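Local coordinates for glycosyl hydrolase, BNR repeat (Ralstonia eutropha, PDB 3B7F), which is of unconfirmed function but may be a glycosyl hydrolase, built as a seven-bladed beta-propeller with BNR repeats, at residues R260-G263 against V264-I268. Residues are numbered along the deposited sequence; the frame is centred on the assembly and turned at random.
Sequences RREG and VWKRI. With EDO (1,2-ethanediol), chain S; EDO (1,2-ethanediol), chain O; EDO (1,2-ethanediol), chain J.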
loop_
_atom_site.group_PDB
_atom_site.type_symbol
_atom_site.label_atom_id
_atom_site.label_comp_id
_atom_site.label_asym_id
_atom_site.label_seq_id
_atom_site.Cartn_x
_atom_site.Cartn_y
_atom_site.Cartn_z
ATOM N N ARG A 260 -2.870 -18.752 4.634
ATOM C CA ARG A 260 -1.621 -19.328 4.102
ATOM C C ARG A 260 -1.486 -20.856 4.296
ATOM O O ARG A 260 -0.862 -21.533 3.470
ATOM C CB ARG A 260 -0.399 -18.590 4.675
ATOM C CG ARG A 260 0.960 -19.010 4.095
ATOM C CD ARG A 260 1.084 -18.736 2.588
ATOM N NE ARG A 260 2.193 -19.496 2.039
ATOM C CZ ARG A 260 2.093 -20.681 1.442
ATOM N NH1 ARG A 260 0.943 -21.303 1.286
ATOM N NH2 ARG A 260 3.179 -21.262 0.989
ATOM N N ARG A 261 -2.090 -21.395 5.355
ATOM C CA ARG A 261 -2.065 -22.849 5.602
ATOM C C ARG A 261 -2.777 -23.602 4.486
ATOM O O ARG A 261 -2.429 -24.732 4.222
ATOM C CB ARG A 261 -2.744 -23.226 6.910
ATOM C CG ARG A 261 -2.232 -22.550 8.192
ATOM C CD ARG A 261 -3.451 -22.401 9.064
ATOM N NE ARG A 261 -3.256 -21.715 10.325
ATOM C CZ ARG A 261 -4.193 -21.022 10.982
ATOM N NH1 ARG A 261 -5.415 -20.803 10.480
ATOM N NH2 ARG A 261 -3.879 -20.467 12.156
ATOM N N GLU A 262 -3.789 -22.987 3.871
ATOM C CA GLU A 262 -4.501 -23.569 2.730
ATOM C C GLU A 262 -3.753 -23.308 1.421
ATOM O O GLU A 262 -3.821 -24.115 0.521
ATOM C CB GLU A 262 -5.937 -23.021 2.637
ATOM C CG GLU A 262 -6.780 -23.279 3.908
ATOM C CD GLU A 262 -8.195 -22.690 3.866
ATOM O OE1 GLU A 262 -8.491 -21.796 3.038
ATOM O OE2 GLU A 262 -9.016 -23.128 4.697
ATOM N N GLY A 263 -3.062 -22.170 1.305
ATOM C CA GLY A 263 -2.288 -21.844 0.102
ATOM C C GLY A 263 -3.067 -21.477 -1.160
ATOM O O GLY A 263 -2.518 -21.560 -2.252
ATOM N N VAL A 264 -4.320 -21.043 -0.995
ATOM C CA VAL A 264 -5.189 -20.643 -2.091
ATOM C C VAL A 264 -5.919 -19.291 -1.787
ATOM O O VAL A 264 -6.406 -19.044 -0.670
ATOM C CB VAL A 264 -6.194 -21.784 -2.395
ATOM C CG1 VAL A 264 -7.071 -22.071 -1.175
ATOM C CG2 VAL A 264 -7.040 -21.475 -3.636
ATOM N N TRP A 265 -5.907 -18.400 -2.764
ATOM C CA TRP A 265 -6.673 -17.162 -2.719
ATOM C C TRP A 265 -8.098 -17.524 -3.090
ATOM O O TRP A 265 -8.309 -18.196 -4.104
ATOM C CB TRP A 265 -6.162 -16.134 -3.735
ATOM C CG TRP A 265 -4.784 -15.632 -3.453
ATOM C CD1 TRP A 265 -3.643 -16.029 -4.061
ATOM C CD2 TRP A 265 -4.405 -14.647 -2.475
ATOM N NE1 TRP A 265 -2.579 -15.355 -3.539
ATOM C CE2 TRP A 265 -3.010 -14.511 -2.553
ATOM C CE3 TRP A 265 -5.111 -13.866 -1.551
ATOM C CZ2 TRP A 265 -2.287 -13.635 -1.723
ATOM C CZ3 TRP A 265 -4.396 -13.005 -0.720
ATOM C CH2 TRP A 265 -2.995 -12.896 -0.824
ATOM N N LYS A 266 -9.052 -17.096 -2.258
ATOM C CA LYS A 266 -10.491 -17.274 -2.457
ATOM C C LYS A 266 -11.138 -15.914 -2.633
ATOM O O LYS A 266 -10.953 -15.045 -1.803
ATOM C CB LYS A 266 -11.102 -17.982 -1.261
ATOM C CG LYS A 266 -10.617 -19.415 -1.136
ATOM C CD LYS A 266 -11.285 -20.107 0.021
ATOM C CE LYS A 266 -10.842 -21.561 0.135
ATOM N NZ LYS A 266 -11.373 -22.074 1.411
ATOM N N ARG A 267 -11.888 -15.760 -3.726
ATOM C CA ARG A 267 -12.521 -14.525 -4.111
ATOM C C ARG A 267 -13.757 -14.131 -3.277
ATOM O O ARG A 267 -14.915 -14.259 -3.699
ATOM C CB ARG A 267 -12.877 -14.559 -5.617
ATOM C CG ARG A 267 -13.125 -13.154 -6.203
ATOM C CD ARG A 267 -13.143 -13.210 -7.714
ATOM N NE ARG A 267 -13.319 -11.888 -8.284
ATOM C CZ ARG A 267 -13.169 -11.565 -9.566
ATOM N NH1 ARG A 267 -12.877 -12.456 -10.486
ATOM N NH2 ARG A 267 -13.365 -10.318 -9.933
ATOM N N ILE A 268 -13.464 -13.620 -2.084
ATOM C CA ILE A 268 -14.469 -13.034 -1.198
ATOM C C ILE A 268 -15.181 -11.865 -1.845
ATOM O O ILE A 268 -16.293 -11.565 -1.469
ATOM C CB ILE A 268 -13.891 -12.608 0.191
ATOM C CG1 ILE A 268 -12.696 -11.626 0.075
ATOM C CG2 ILE A 268 -13.518 -13.885 1.005
ATOM C CD1 ILE A 268 -12.200 -11.025 1.401
HETATM C C1 EDO S . 0.203 -25.484 0.640
HETATM O O1 EDO S . 0.726 -24.262 0.111
HETATM C C2 EDO S . -0.474 -25.228 1.975
HETATM O O2 EDO S . 0.475 -25.256 3.056
HETATM C C1 EDO O . -15.161 -17.909 -2.078
HETATM O O1 EDO O . -15.883 -17.061 -2.976
HETATM C C2 EDO O . -14.866 -17.164 -0.785
HETATM O O2 EDO O . -14.624 -18.052 0.333
HETATM C C1 EDO J . -10.139 -20.069 8.072
HETATM O O1 EDO J . -8.908 -19.324 7.956
HETATM C C2 EDO J . -11.055 -19.939 6.835
HETATM O O2 EDO J . -10.400 -20.259 5.583
HETATM O O HOH W 1 -7.363 -19.635 1.701
#
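Where a turn leads into the outermost strand of a propeller blade, Glu262 of the turn meets Lys266 of the strand through a salt bridge. Glu262 OE1 lies 3.3 Å from Lys266 NZ, a separation at which the accompanying hydrogen bond is weak. The two chains run roughly perpendicular, and each reaches out straight from a CG placed opposite its own carbonyl carbon (chi1 -58° in Glu262, with Lys266 alike), which brings OE1 and NZ together. A water closes a second link from the same carboxylate oxygen: it donates to Glu262 OE1 at 2.8 Å and to the backbone Val264 O at 2.6 Å. OE1 therefore has both ammonium and water as partners, while OE2 receives a weak bond from the ethanediol of chain J, probably left by the crystallisation liquor. Closer to the backbone, Glu262 CB lies 4.1 Å from Val264 CG1, the nearest approach of these two side chains.

The blade is a four-stranded antiparallel sheet in which 264-266 follows 254-259. Residues 260-262 have helical backbone angles, and Gly263 then turns to positive phi (72°), a conformation that favours glycine, before Val264 becomes extended. The strand's regular pairing is slight but includes a backbone hydrogen bond between Lys266 and Arg257. The Trp265 side chain starts away from residues 260-263 and is buried against Tyr256, Met258 and Leu247; its indole N-H (NE1) donates to Leu214 O. Near the start of the turn, Arg260 NH1 donates to O1 of the chain S ethanediol at 3.2 Å; the acceptor sits at the guanidinium edge and in its plane, and the bond is nearly straight (171°). The NH2 of that guanidinium forms a salt bridge with Glu203.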